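Local structure of colicin-B (Escherichia coli, 1RH1) at residues A[145-150]-A[278-283]; A[151-156]-A[164-169]; A[191-196]-A[266-271]. The protein forms channels that depolarise the cytoplasmic membrane of Escherichia coli and closely related bacteria, dissipating their cellular energy. All blocks are in the same frame, centred on the assembly; numbering follows the deposited sequence.

Contact 1: residues A[145-150]-A[278-283]; sequences QQLEQV and VSPLYI
Q145 and Y282 form an antiparallel hydrogen-bonded pair, the point at which the end of strand 139-146 is fastened to the start of strand 281-286. Q145 N gives its hydrogen to Y282 O at 2.9 Å, and Y282 N returns the bond to Q145 O at 3.0 Å. Next along, Q146 and L281 are a non-hydrogen-bonded pair whose side chains diverge, and the strand pairing then gives way to a looser link. L147 N lies 3.5 Å from P280 O, a weak and bent hydrogen bond, and a water bridges the same two atoms, accepting from L147 N and donating to P280 O.

Apolar contacts form at two places, round Y282 and at P280. CG1 of V150 sits over one face of the tyrosine ring, 4.1 Å from its centroid and displaced toward the rim, a CH-pi contact. Y282 presents its ring there because CG is anti to the backbone N (chi1 170°); beyond the ring, OH is hydrogen-bonded to D267 and to the backbone N of L171. CB of Q145 meets CD1 of the ring at 3.8 Å. Further out, L147 lays CD2 against CG of P280, 3.9 Å away.

Within 145-150, OE1 of Q149 accepts from both N and NE2 of Q146, which ties the last strand residue to the turn that follows. What results is an antiparallel strand end in a mixed beta sheet, where strand 139-146 leaves strand 281-286 through a short helical turn, 147-150, whose V150 folds back over the sheet's tyrosine.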
ATOM      1  N   GLN A 145     -13.831 -13.470  18.324  1.00  4.89           N
ATOM      2  CA  GLN A 145     -14.064 -14.484  17.303  1.00  2.91           C
ATOM      3  C   GLN A 145     -13.283 -15.768  17.563  1.00  4.10           C
ATOM      4  O   GLN A 145     -12.098 -15.728  17.900  1.00  3.92           O
ATOM      5  CB  GLN A 145     -13.632 -14.033  15.937  1.00  4.26           C
ATOM      6  CG  GLN A 145     -14.385 -12.957  15.217  1.00  6.15           C
ATOM      7  CD  GLN A 145     -15.646 -13.440  14.551  1.00  7.04           C
ATOM      8  OE1 GLN A 145     -16.658 -13.639  15.206  1.00  9.61           O
ATOM      9  NE2 GLN A 145     -15.616 -13.617  13.236  1.00  9.60           N
ATOM     10  N   GLN A 146     -13.908 -16.934  17.384  1.00  2.00           N
ATOM     11  CA  GLN A 146     -13.205 -18.213  17.434  1.00  6.34           C
ATOM     12  C   GLN A 146     -12.087 -18.291  16.376  1.00  3.65           C
ATOM     13  O   GLN A 146     -12.229 -17.655  15.325  1.00  3.09           O
ATOM     14  CB  GLN A 146     -14.209 -19.318  17.203  1.00  6.57           C
ATOM     15  CG  GLN A 146     -15.182 -19.507  18.350  1.00 10.33           C
ATOM     16  CD  GLN A 146     -16.404 -20.311  17.934  1.00 15.20           C
ATOM     17  OE1 GLN A 146     -16.765 -21.337  18.517  1.00 14.72           O
ATOM     18  NE2 GLN A 146     -17.087 -19.816  16.899  1.00 22.94           N
ATOM     19  N   LEU A 147     -10.988 -19.052  16.596  1.00  6.11           N
ATOM     20  CA  LEU A 147      -9.844 -19.061  15.685  1.00  4.66           C
ATOM     21  C   LEU A 147     -10.190 -19.285  14.224  1.00  9.03           C
ATOM     22  O   LEU A 147      -9.830 -18.515  13.326  1.00  9.63           O
ATOM     23  CB  LEU A 147      -8.836 -20.136  16.047  1.00  2.00           C
ATOM     24  CG  LEU A 147      -7.558 -20.094  15.202  1.00  2.00           C
ATOM     25  CD1 LEU A 147      -6.679 -18.972  15.686  1.00  2.00           C
ATOM     26  CD2 LEU A 147      -6.800 -21.387  15.300  1.00  2.83           C
ATOM     27  N   GLU A 148     -10.962 -20.353  14.044  1.00 10.10           N
ATOM     28  CA  GLU A 148     -11.399 -20.764  12.738  1.00  9.48           C
ATOM     29  C   GLU A 148     -12.247 -19.743  12.040  1.00  6.28           C
ATOM     30  O   GLU A 148     -12.155 -19.732  10.825  1.00 11.50           O
ATOM     31  CB  GLU A 148     -12.164 -22.085  12.818  1.00 14.40           C
ATOM     32  CG  GLU A 148     -13.213 -22.297  13.911  1.00 24.72           C
ATOM     33  CD  GLU A 148     -12.720 -22.738  15.304  1.00 34.66           C
ATOM     34  OE1 GLU A 148     -13.561 -22.829  16.210  1.00 37.03           O
ATOM     35  OE2 GLU A 148     -11.521 -23.003  15.495  1.00 40.87           O
ATOM     36  N   GLN A 149     -13.019 -18.865  12.693  1.00  5.39           N
ATOM     37  CA  GLN A 149     -13.776 -17.847  11.972  1.00  5.13           C
ATOM     38  C   GLN A 149     -12.909 -16.764  11.351  1.00  3.17           C
ATOM     39  O   GLN A 149     -13.398 -16.079  10.452  1.00  7.25           O
ATOM     40  CB  GLN A 149     -14.766 -17.122  12.856  1.00  8.29           C
ATOM     41  CG  GLN A 149     -15.899 -17.960  13.399  1.00 12.16           C
ATOM     42  CD  GLN A 149     -16.765 -17.214  14.415  1.00 13.12           C
ATOM     43  OE1 GLN A 149     -16.441 -17.059  15.598  1.00  7.50           O
ATOM     44  NE2 GLN A 149     -17.922 -16.754  13.941  1.00 16.49           N
ATOM     45  N   VAL A 150     -11.650 -16.549  11.780  1.00  5.14           N
ATOM     46  CA  VAL A 150     -10.801 -15.518  11.167  1.00  2.78           C
ATOM     47  C   VAL A 150      -9.634 -16.090  10.400  1.00  3.73           C
ATOM     48  O   VAL A 150      -8.962 -15.338   9.696  1.00  4.04           O
ATOM     49  CB  VAL A 150     -10.196 -14.531  12.189  1.00  2.00           C
ATOM     50  CG1 VAL A 150     -11.340 -13.970  12.966  1.00  2.00           C
ATOM     51  CG2 VAL A 150      -9.237 -15.167  13.165  1.00  2.00           C
ATOM     52  N   VAL A 278      -7.813 -24.836  26.238  1.00 12.01           N
ATOM     53  CA  VAL A 278      -8.493 -23.633  25.819  1.00  7.46           C
ATOM     54  C   VAL A 278      -7.963 -23.202  24.457  1.00  8.95           C
ATOM     55  O   VAL A 278      -6.786 -22.851  24.237  1.00  6.92           O
ATOM     56  CB  VAL A 278      -8.263 -22.542  26.882  1.00  9.00           C
ATOM     57  CG1 VAL A 278      -9.178 -21.376  26.563  1.00 11.91           C
ATOM     58  CG2 VAL A 278      -8.601 -23.030  28.283  1.00 11.62           C
ATOM     59  N   SER A 279      -8.916 -23.262  23.524  1.00  4.46           N
ATOM     60  CA  SER A 279      -8.622 -22.911  22.150  1.00  5.28           C
ATOM     61  C   SER A 279      -8.463 -21.415  21.914  1.00  6.89           C
ATOM     62  O   SER A 279      -9.182 -20.596  22.514  1.00  9.74           O
ATOM     63  CB  SER A 279      -9.708 -23.482  21.260  1.00  2.00           C
ATOM     64  OG  SER A 279     -10.976 -23.378  21.869  1.00  8.05           O
ATOM     65  N   PRO A 280      -7.466 -21.030  21.092  1.00  4.55           N
ATOM     66  CA  PRO A 280      -7.167 -19.666  20.707  1.00  2.00           C
ATOM     67  C   PRO A 280      -8.339 -18.799  20.334  1.00  2.56           C
ATOM     68  O   PRO A 280      -9.237 -19.169  19.575  1.00  2.00           O
ATOM     69  CB  PRO A 280      -6.183 -19.811  19.585  1.00  2.00           C
ATOM     70  CG  PRO A 280      -6.272 -21.245  19.193  1.00  2.00           C
ATOM     71  CD  PRO A 280      -6.448 -21.900  20.529  1.00  2.58           C
ATOM     72  N   LEU A 281      -8.288 -17.639  20.971  1.00  3.18           N
ATOM     73  CA  LEU A 281      -9.290 -16.618  20.769  1.00  2.99           C
ATOM     74  C   LEU A 281      -8.724 -15.399  20.051  1.00  3.04           C
ATOM     75  O   LEU A 281      -7.603 -14.955  20.315  1.00  2.00           O
ATOM     76  CB  LEU A 281      -9.820 -16.250  22.115  1.00  2.93           C
ATOM     77  CG  LEU A 281     -11.064 -15.403  22.148  1.00  7.57           C
ATOM     78  CD1 LEU A 281     -12.247 -16.210  21.616  1.00  4.32           C
ATOM     79  CD2 LEU A 281     -11.288 -14.917  23.582  1.00  6.30           C
ATOM     80  N   TYR A 282      -9.498 -14.919  19.072  1.00  2.08           N
ATOM     81  CA  TYR A 282      -9.168 -13.708  18.354  1.00  2.29           C
ATOM     82  C   TYR A 282      -9.952 -12.654  19.083  1.00  2.00           C
ATOM     83  O   TYR A 282     -11.142 -12.807  19.328  1.00  2.16           O
ATOM     84  CB  TYR A 282      -9.631 -13.741  16.908  1.00  2.00           C
ATOM     85  CG  TYR A 282      -9.551 -12.419  16.119  1.00  2.00           C
ATOM     86  CD1 TYR A 282     -10.680 -11.611  15.998  1.00  2.00           C
ATOM     87  CD2 TYR A 282      -8.362 -12.008  15.513  1.00  4.29           C
ATOM     88  CE1 TYR A 282     -10.630 -10.415  15.292  1.00  2.00           C
ATOM     89  CE2 TYR A 282      -8.299 -10.808  14.801  1.00  2.00           C
ATOM     90  CZ  TYR A 282      -9.438 -10.025  14.705  1.00  2.00           C
ATOM     91  OH  TYR A 282      -9.386  -8.823  14.041  1.00  2.00           O
ATOM     92  N   ILE A 283      -9.275 -11.561  19.396  1.00  2.00           N
ATOM     93  CA  ILE A 283      -9.923 -10.485  20.091  1.00  2.00           C
ATOM     94  C   ILE A 283      -9.503  -9.136  19.559  1.00  2.00           C
ATOM     95  O   ILE A 283      -8.351  -8.887  19.223  1.00  2.00           O
ATOM     96  CB  ILE A 283      -9.611 -10.766  21.583  1.00  4.36           C
ATOM     97  CG1 ILE A 283     -10.290  -9.737  22.434  1.00  4.65           C
ATOM     98  CG2 ILE A 283      -8.130 -10.782  21.843  1.00  2.00           C
ATOM     99  CD1 ILE A 283     -10.375 -10.298  23.868  1.00  5.26           C
TER
HETATM  100  O   HOH W   1     -11.649 -20.504  19.398  1.00  2.49           O

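Contact 2: residues A[151-156]-A[164-169]; sequences TDIPAS and NVPVKY
T151 and P166 are joined by a hydrogen bond of 2.9 Å from OG1 of T151 to O of P166. The hydroxyl lies in the plane of the carbonyl, placed there by a first torsion that sets OG1 anti to the backbone N (chi1 -177°). A looser polar pair lies toward the corner of the chain: NZ of K168 forms a salt bridge with OD2 of D152 at 3.3 Å, weak as a hydrogen bond, with the two side chains crossing at about a right angle. The lysine runs extended beyond CG and passes T151 on the way, its CE 3.9 Å from the backbone N of T151.

In the fold this is a connecting loop returning along the strand it leads into: 151-156 follows the helical turn 147-150, while 164-167 belongs to the mixed sheet and is paired with strand 189-201 through V165 and V167. The chain turns a corner at K168, where both K168 and Y169 bond to the backbone of V150.

Outward from the threonine, the contacts become apolar. CB of T151 lies 4.2 Å from CG1 of V167. I153 divides its branches, CD1 reaching CD of P166 at 4.2 Å and CG2 approaching CG2 of V165, whose side chain also touches L158 and P159.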
ATOM      1  N   THR A 151      -9.365 -17.395  10.544  1.00  2.49           N
ATOM      2  CA  THR A 151      -8.262 -18.039   9.856  1.00  2.00           C
ATOM      3  C   THR A 151      -8.415 -19.551   9.740  1.00  4.90           C
ATOM      4  O   THR A 151      -9.041 -20.182  10.598  1.00  2.00           O
ATOM      5  CB  THR A 151      -6.978 -17.647  10.608  1.00  2.00           C
ATOM      6  OG1 THR A 151      -5.895 -18.212   9.896  1.00  2.00           O
ATOM      7  CG2 THR A 151      -6.978 -18.098  12.048  1.00  3.45           C
ATOM      8  N   ASP A 152      -7.849 -20.104   8.636  1.00  8.22           N
ATOM      9  CA  ASP A 152      -7.808 -21.555   8.335  1.00  9.30           C
ATOM     10  C   ASP A 152      -6.640 -22.416   8.836  1.00 10.94           C
ATOM     11  O   ASP A 152      -6.585 -23.629   8.579  1.00 10.39           O
ATOM     12  CB  ASP A 152      -7.890 -21.792   6.831  1.00  9.38           C
ATOM     13  CG  ASP A 152      -9.300 -21.676   6.282  1.00 14.34           C
ATOM     14  OD1 ASP A 152      -9.422 -21.491   5.069  1.00 14.87           O
ATOM     15  OD2 ASP A 152     -10.267 -21.776   7.052  1.00 16.53           O
ATOM     16  N   ILE A 153      -5.695 -21.760   9.546  1.00  9.16           N
ATOM     17  CA  ILE A 153      -4.533 -22.361  10.184  1.00  5.25           C
ATOM     18  C   ILE A 153      -5.044 -23.025  11.447  1.00  3.89           C
ATOM     19  O   ILE A 153      -5.801 -22.445  12.238  1.00  2.00           O
ATOM     20  CB  ILE A 153      -3.488 -21.246  10.488  1.00  3.78           C
ATOM     21  CG1 ILE A 153      -2.893 -20.841   9.139  1.00  2.00           C
ATOM     22  CG2 ILE A 153      -2.470 -21.678  11.539  1.00  2.00           C
ATOM     23  CD1 ILE A 153      -1.426 -20.414   9.127  1.00  2.00           C
ATOM     24  N   PRO A 154      -4.685 -24.296  11.637  1.00  6.21           N
ATOM     25  CA  PRO A 154      -5.100 -25.058  12.805  1.00  6.24           C
ATOM     26  C   PRO A 154      -4.481 -24.440  14.047  1.00  5.96           C
ATOM     27  O   PRO A 154      -3.357 -23.921  14.009  1.00  8.02           O
ATOM     28  CB  PRO A 154      -4.615 -26.463  12.513  1.00  6.57           C
ATOM     29  CG  PRO A 154      -4.481 -26.507  11.012  1.00  2.82           C
ATOM     30  CD  PRO A 154      -3.915 -25.129  10.717  1.00  5.77           C
ATOM     31  N   ALA A 155      -5.249 -24.472  15.133  1.00  5.53           N
ATOM     32  CA  ALA A 155      -4.786 -24.028  16.432  1.00  2.00           C
ATOM     33  C   ALA A 155      -3.424 -24.617  16.747  1.00  5.87           C
ATOM     34  O   ALA A 155      -2.464 -23.925  17.082  1.00  8.14           O
ATOM     35  CB  ALA A 155      -5.780 -24.479  17.465  1.00  2.87           C
ATOM     36  N   SER A 156      -3.385 -25.925  16.454  1.00 10.56           N
ATOM     37  CA  SER A 156      -2.244 -26.836  16.549  1.00 11.09           C
ATOM     38  C   SER A 156      -1.073 -26.442  15.657  1.00 12.21           C
ATOM     39  O   SER A 156       0.030 -26.951  15.861  1.00 14.51           O
ATOM     40  CB  SER A 156      -2.680 -28.246  16.166  1.00 16.84           C
ATOM     41  OG  SER A 156      -3.972 -28.560  16.699  1.00 26.47           O
ATOM     42  N   ASN A 164       3.430 -13.221  13.873  1.00  8.08           N
ATOM     43  CA  ASN A 164       2.182 -12.989  13.180  1.00  8.62           C
ATOM     44  C   ASN A 164       1.691 -14.228  12.468  1.00  9.67           C
ATOM     45  O   ASN A 164       2.460 -14.933  11.813  1.00 13.80           O
ATOM     46  CB  ASN A 164       2.350 -11.872  12.175  1.00 10.79           C
ATOM     47  CG  ASN A 164       2.677 -10.498  12.761  1.00 14.37           C
ATOM     48  OD1 ASN A 164       3.232  -9.649  12.070  1.00 18.25           O
ATOM     49  ND2 ASN A 164       2.385 -10.168  14.013  1.00 12.02           N
ATOM     50  N   VAL A 165       0.411 -14.526  12.651  1.00  6.90           N
ATOM     51  CA  VAL A 165      -0.218 -15.629  11.961  1.00  4.88           C
ATOM     52  C   VAL A 165      -1.023 -15.109  10.767  1.00  2.00           C
ATOM     53  O   VAL A 165      -1.716 -14.099  10.846  1.00  3.38           O
ATOM     54  CB  VAL A 165      -1.087 -16.389  12.992  1.00  4.75           C
ATOM     55  CG1 VAL A 165      -2.164 -15.525  13.607  1.00  2.00           C
ATOM     56  CG2 VAL A 165      -1.756 -17.551  12.284  1.00  7.63           C
ATOM     57  N   PRO A 166      -0.927 -15.745   9.603  1.00  2.00           N
ATOM     58  CA  PRO A 166      -1.770 -15.478   8.447  1.00  2.00           C
ATOM     59  C   PRO A 166      -3.244 -15.479   8.752  1.00  2.00           C
ATOM     60  O   PRO A 166      -3.692 -16.457   9.323  1.00  2.00           O
ATOM     61  CB  PRO A 166      -1.357 -16.541   7.508  1.00  2.00           C
ATOM     62  CG  PRO A 166       0.121 -16.614   7.750  1.00  2.00           C
ATOM     63  CD  PRO A 166       0.202 -16.596   9.246  1.00  2.93           C
ATOM     64  N   VAL A 167      -4.023 -14.429   8.471  1.00  2.00           N
ATOM     65  CA  VAL A 167      -5.475 -14.438   8.719  1.00  2.98           C
ATOM     66  C   VAL A 167      -6.307 -14.192   7.460  1.00  2.00           C
ATOM     67  O   VAL A 167      -5.770 -13.680   6.461  1.00  5.15           O
ATOM     68  CB  VAL A 167      -5.916 -13.364   9.775  1.00  2.43           C
ATOM     69  CG1 VAL A 167      -5.433 -13.748  11.151  1.00  2.00           C
ATOM     70  CG2 VAL A 167      -5.343 -12.010   9.433  1.00  2.00           C
ATOM     71  N   LYS A 168      -7.604 -14.552   7.465  1.00  2.00           N
ATOM     72  CA  LYS A 168      -8.448 -14.267   6.302  1.00  2.18           C
ATOM     73  C   LYS A 168      -9.489 -13.170   6.442  1.00  3.54           C
ATOM     74  O   LYS A 168      -9.981 -12.637   5.449  1.00  6.83           O
ATOM     75  CB  LYS A 168      -9.218 -15.493   5.815  1.00  2.00           C
ATOM     76  CG  LYS A 168     -10.010 -16.261   6.818  1.00  2.65           C
ATOM     77  CD  LYS A 168     -10.776 -17.363   6.133  1.00  2.75           C
ATOM     78  CE  LYS A 168     -11.292 -18.229   7.268  1.00  5.63           C
ATOM     79  NZ  LYS A 168     -12.279 -19.157   6.770  1.00  8.19           N
ATOM     80  N   TYR A 169      -9.839 -12.879   7.690  1.00  5.66           N
ATOM     81  CA  TYR A 169     -10.810 -11.895   8.100  1.00  2.00           C
ATOM     82  C   TYR A 169     -10.203 -11.249   9.311  1.00  3.61           C
ATOM     83  O   TYR A 169      -9.414 -11.851  10.035  1.00  5.02           O
ATOM     84  CB  TYR A 169     -12.155 -12.542   8.496  1.00  2.00           C
ATOM     85  CG  TYR A 169     -12.910 -12.994   7.256  1.00  2.66           C
ATOM     86  CD1 TYR A 169     -13.115 -14.340   6.996  1.00  5.85           C
ATOM     87  CD2 TYR A 169     -13.324 -12.049   6.311  1.00  7.21           C
ATOM     88  CE1 TYR A 169     -13.717 -14.734   5.788  1.00  8.54           C
ATOM     89  CE2 TYR A 169     -13.922 -12.431   5.106  1.00  4.31           C
ATOM     90  CZ  TYR A 169     -14.116 -13.780   4.841  1.00  7.97           C
ATOM     91  OH  TYR A 169     -14.663 -14.166   3.624  1.00  6.07           O
TER

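Contact 3: residues A[191-196]-A[266-271]; sequences TVPVVD and HDVIVR
V194, V195 and D196 run parallel to I269, V270 and R271, each pair forming a beta bridge, and the two short strand axes approach to 4.8 Å with 44° between their directions. Three backbone hydrogen bonds alternate between the strands: I269 N to P193 O, V195 N to I269 O, and R271 N to V195 O, each at 3.0 Å. CA of V194 adds a CH···O contact to I269 O.

Side chains then sort by face. With V195 and V270 goes V268: CG2 of V195 lies 3.7 Å from CG2 of V268 and 3.8 Å from CG2 of V270, so one methyl serves both neighbours. V195 points this methyl between its own backbone N and carbonyl carbon (chi1 -59° for CG1). CG of P193 rests against CG1 of V268, crossing it at about a right angle.

V192 sends its methyls two ways, CG1 to CG1 of I269 at 3.9 Å and CG2 alongside OD1 of D267. That carboxylate, already bonded to Y282, also forms a salt bridge with R170. On the face of V194 and I269, CD of R271 passes CG1 of V194 at 4.1 Å.

This is a twisted parallel strand pair inside a mixed beta sheet: 189-201 also pairs antiparallel with 163-167, and 266-271 with 281-286.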
ATOM      1  N   THR A 191      -2.379 -10.377   8.087  1.00  5.64           N
ATOM      2  CA  THR A 191      -1.710 -11.092   9.163  1.00  5.94           C
ATOM      3  C   THR A 191      -2.094 -10.558  10.543  1.00  5.30           C
ATOM      4  O   THR A 191      -2.487  -9.401  10.629  1.00  8.58           O
ATOM      5  CB  THR A 191      -0.222 -10.967   8.807  1.00  2.13           C
ATOM      6  OG1 THR A 191       0.187 -12.308   8.941  1.00  5.86           O
ATOM      7  CG2 THR A 191       0.655 -10.067   9.635  1.00  2.81           C
ATOM      8  N   VAL A 192      -2.047 -11.318  11.642  1.00  4.60           N
ATOM      9  CA  VAL A 192      -2.384 -10.855  12.998  1.00  6.35           C
ATOM     10  C   VAL A 192      -1.396 -11.363  14.053  1.00  4.70           C
ATOM     11  O   VAL A 192      -1.089 -12.550  14.051  1.00  7.90           O
ATOM     12  CB  VAL A 192      -3.833 -11.325  13.344  1.00  5.84           C
ATOM     13  CG1 VAL A 192      -4.145 -11.375  14.839  1.00  8.15           C
ATOM     14  CG2 VAL A 192      -4.780 -10.282  12.788  1.00  8.15           C
ATOM     15  N   PRO A 193      -0.865 -10.590  15.001  1.00  6.16           N
ATOM     16  CA  PRO A 193       0.017 -11.073  16.075  1.00  4.65           C
ATOM     17  C   PRO A 193      -0.484 -12.129  17.040  1.00  5.74           C
ATOM     18  O   PRO A 193      -1.573 -11.968  17.597  1.00  6.89           O
ATOM     19  CB  PRO A 193       0.431  -9.836  16.818  1.00  2.00           C
ATOM     20  CG  PRO A 193      -0.678  -8.873  16.498  1.00  6.02           C
ATOM     21  CD  PRO A 193      -0.949  -9.145  15.027  1.00  4.95           C
ATOM     22  N   VAL A 194       0.282 -13.219  17.218  1.00  3.18           N
ATOM     23  CA  VAL A 194      -0.045 -14.203  18.246  1.00  3.90           C
ATOM     24  C   VAL A 194       0.531 -13.723  19.594  1.00  8.83           C
ATOM     25  O   VAL A 194       1.702 -13.321  19.681  1.00  9.49           O
ATOM     26  CB  VAL A 194       0.540 -15.564  17.835  1.00  2.00           C
ATOM     27  CG1 VAL A 194       0.328 -16.649  18.880  1.00  2.00           C
ATOM     28  CG2 VAL A 194      -0.184 -15.990  16.583  1.00  2.00           C
ATOM     29  N   VAL A 195      -0.314 -13.647  20.642  1.00  7.08           N
ATOM     30  CA  VAL A 195       0.126 -13.270  21.983  1.00  7.20           C
ATOM     31  C   VAL A 195      -0.212 -14.408  22.914  1.00  9.75           C
ATOM     32  O   VAL A 195      -1.047 -15.273  22.612  1.00 10.71           O
ATOM     33  CB  VAL A 195      -0.554 -11.990  22.593  1.00  9.26           C
ATOM     34  CG1 VAL A 195      -0.287 -10.794  21.702  1.00  7.86           C
ATOM     35  CG2 VAL A 195      -2.047 -12.199  22.777  1.00 12.47           C
ATOM     36  N   ASP A 196       0.410 -14.304  24.096  1.00 11.23           N
ATOM     37  CA  ASP A 196       0.328 -15.357  25.098  1.00 14.75           C
ATOM     38  C   ASP A 196      -0.414 -15.123  26.401  1.00 14.30           C
ATOM     39  O   ASP A 196      -0.058 -14.246  27.188  1.00 15.94           O
ATOM     40  CB  ASP A 196       1.730 -15.801  25.463  1.00 19.09           C
ATOM     41  CG  ASP A 196       1.795 -17.312  25.465  1.00 23.48           C
ATOM     42  OD1 ASP A 196       2.240 -17.863  24.454  1.00 27.89           O
ATOM     43  OD2 ASP A 196       1.386 -17.924  26.462  1.00 28.29           O
ATOM     44  N   HIS A 266      -6.014  -2.420  18.643  1.00  4.33           N
ATOM     45  CA  HIS A 266      -5.300  -3.667  18.402  1.00  3.92           C
ATOM     46  C   HIS A 266      -6.238  -4.846  18.353  1.00  2.00           C
ATOM     47  O   HIS A 266      -7.306  -4.840  18.953  1.00  2.00           O
ATOM     48  CB  HIS A 266      -4.277  -3.923  19.505  1.00  2.32           C
ATOM     49  CG  HIS A 266      -2.943  -4.458  19.015  1.00  8.07           C
ATOM     50  ND1 HIS A 266      -2.276  -5.483  19.533  1.00 10.93           N
ATOM     51  CD2 HIS A 266      -2.198  -3.960  17.949  1.00 12.35           C
ATOM     52  CE1 HIS A 266      -1.172  -5.602  18.807  1.00 12.77           C
ATOM     53  NE2 HIS A 266      -1.112  -4.693  17.851  1.00  8.77           N
ATOM     54  N   ASP A 267      -5.811  -5.838  17.565  1.00  5.35           N
ATOM     55  CA  ASP A 267      -6.437  -7.164  17.480  1.00  7.43           C
ATOM     56  C   ASP A 267      -5.340  -8.216  17.516  1.00  4.26           C
ATOM     57  O   ASP A 267      -4.278  -8.055  16.905  1.00  6.88           O
ATOM     58  CB  ASP A 267      -7.248  -7.369  16.188  1.00  6.85           C
ATOM     59  CG  ASP A 267      -6.598  -7.110  14.825  1.00  7.58           C
ATOM     60  OD1 ASP A 267      -7.199  -7.481  13.813  1.00  2.00           O
ATOM     61  OD2 ASP A 267      -5.512  -6.526  14.768  1.00 13.32           O
ATOM     62  N   VAL A 268      -5.525  -9.267  18.308  1.00  3.69           N
ATOM     63  CA  VAL A 268      -4.499 -10.295  18.434  1.00  2.27           C
ATOM     64  C   VAL A 268      -5.141 -11.662  18.532  1.00  2.12           C
ATOM     65  O   VAL A 268      -6.355 -11.772  18.673  1.00  3.43           O
ATOM     66  CB  VAL A 268      -3.614 -10.101  19.701  1.00  2.00           C
ATOM     67  CG1 VAL A 268      -2.897  -8.770  19.688  1.00  2.00           C
ATOM     68  CG2 VAL A 268      -4.481 -10.141  20.935  1.00  4.41           C
ATOM     69  N   ILE A 269      -4.348 -12.724  18.463  1.00  2.00           N
ATOM     70  CA  ILE A 269      -4.902 -14.039  18.684  1.00  2.00           C
ATOM     71  C   ILE A 269      -4.240 -14.498  19.953  1.00  2.27           C
ATOM     72  O   ILE A 269      -3.029 -14.691  20.056  1.00  2.00           O
ATOM     73  CB  ILE A 269      -4.589 -14.963  17.488  1.00  2.54           C
ATOM     74  CG1 ILE A 269      -5.553 -14.643  16.363  1.00  2.00           C
ATOM     75  CG2 ILE A 269      -4.752 -16.422  17.860  1.00  3.97           C
ATOM     76  CD1 ILE A 269      -5.324 -15.501  15.125  1.00  2.00           C
ATOM     77  N   VAL A 270      -5.102 -14.581  20.958  1.00  5.74           N
ATOM     78  CA  VAL A 270      -4.689 -14.992  22.284  1.00  3.78           C
ATOM     79  C   VAL A 270      -4.680 -16.503  22.274  1.00  4.79           C
ATOM     80  O   VAL A 270      -5.698 -17.147  22.017  1.00  2.87           O
ATOM     81  CB  VAL A 270      -5.678 -14.481  23.333  1.00  2.00           C
ATOM     82  CG1 VAL A 270      -5.197 -14.955  24.677  1.00  3.28           C
ATOM     83  CG2 VAL A 270      -5.750 -12.970  23.358  1.00  2.00           C
ATOM     84  N   ARG A 271      -3.483 -17.014  22.548  1.00  6.93           N
ATOM     85  CA  ARG A 271      -3.187 -18.445  22.646  1.00  4.49           C
ATOM     86  C   ARG A 271      -3.092 -18.893  24.116  1.00  5.50           C
ATOM     87  O   ARG A 271      -2.250 -18.404  24.872  1.00  4.87           O
ATOM     88  CB  ARG A 271      -1.887 -18.647  21.888  1.00  6.07           C
ATOM     89  CG  ARG A 271      -1.256 -20.015  21.954  1.00 10.78           C
ATOM     90  CD  ARG A 271       0.053 -19.988  21.209  1.00  9.39           C
ATOM     91  NE  ARG A 271       0.138 -21.235  20.492  1.00 14.83           N
ATOM     92  CZ  ARG A 271       1.288 -21.734  20.050  1.00 21.50           C
ATOM     93  NH1 ARG A 271       2.445 -21.090  20.256  1.00 25.28           N
ATOM     94  NH2 ARG A 271       1.270 -22.899  19.384  1.00 24.12           N
TER

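The three contacts occupy one mixed sheet, with centres about 9 to 10 Å apart. Strand 266-271 lies between 189-201 and 281-286: it pairs in parallel with 189-201 in contact 3 and antiparallel with 281-286, which contact 1 joins to 139-146. L281 O and V270 N, 2.6 Å apart, probably form a hydrogen bond between contacts 1 and 3. Contact 2 reaches strand 189-201 through strand 163-167, where V165 N probably bonds to V192 O at 2.8 Å, and CG1 of V165 packs on CD1 of I269. It meets contact 1 as well, where CD2 of L147 packs near O of I153. All three lie in the strand-rich part of the chain, before the long helix 291-340.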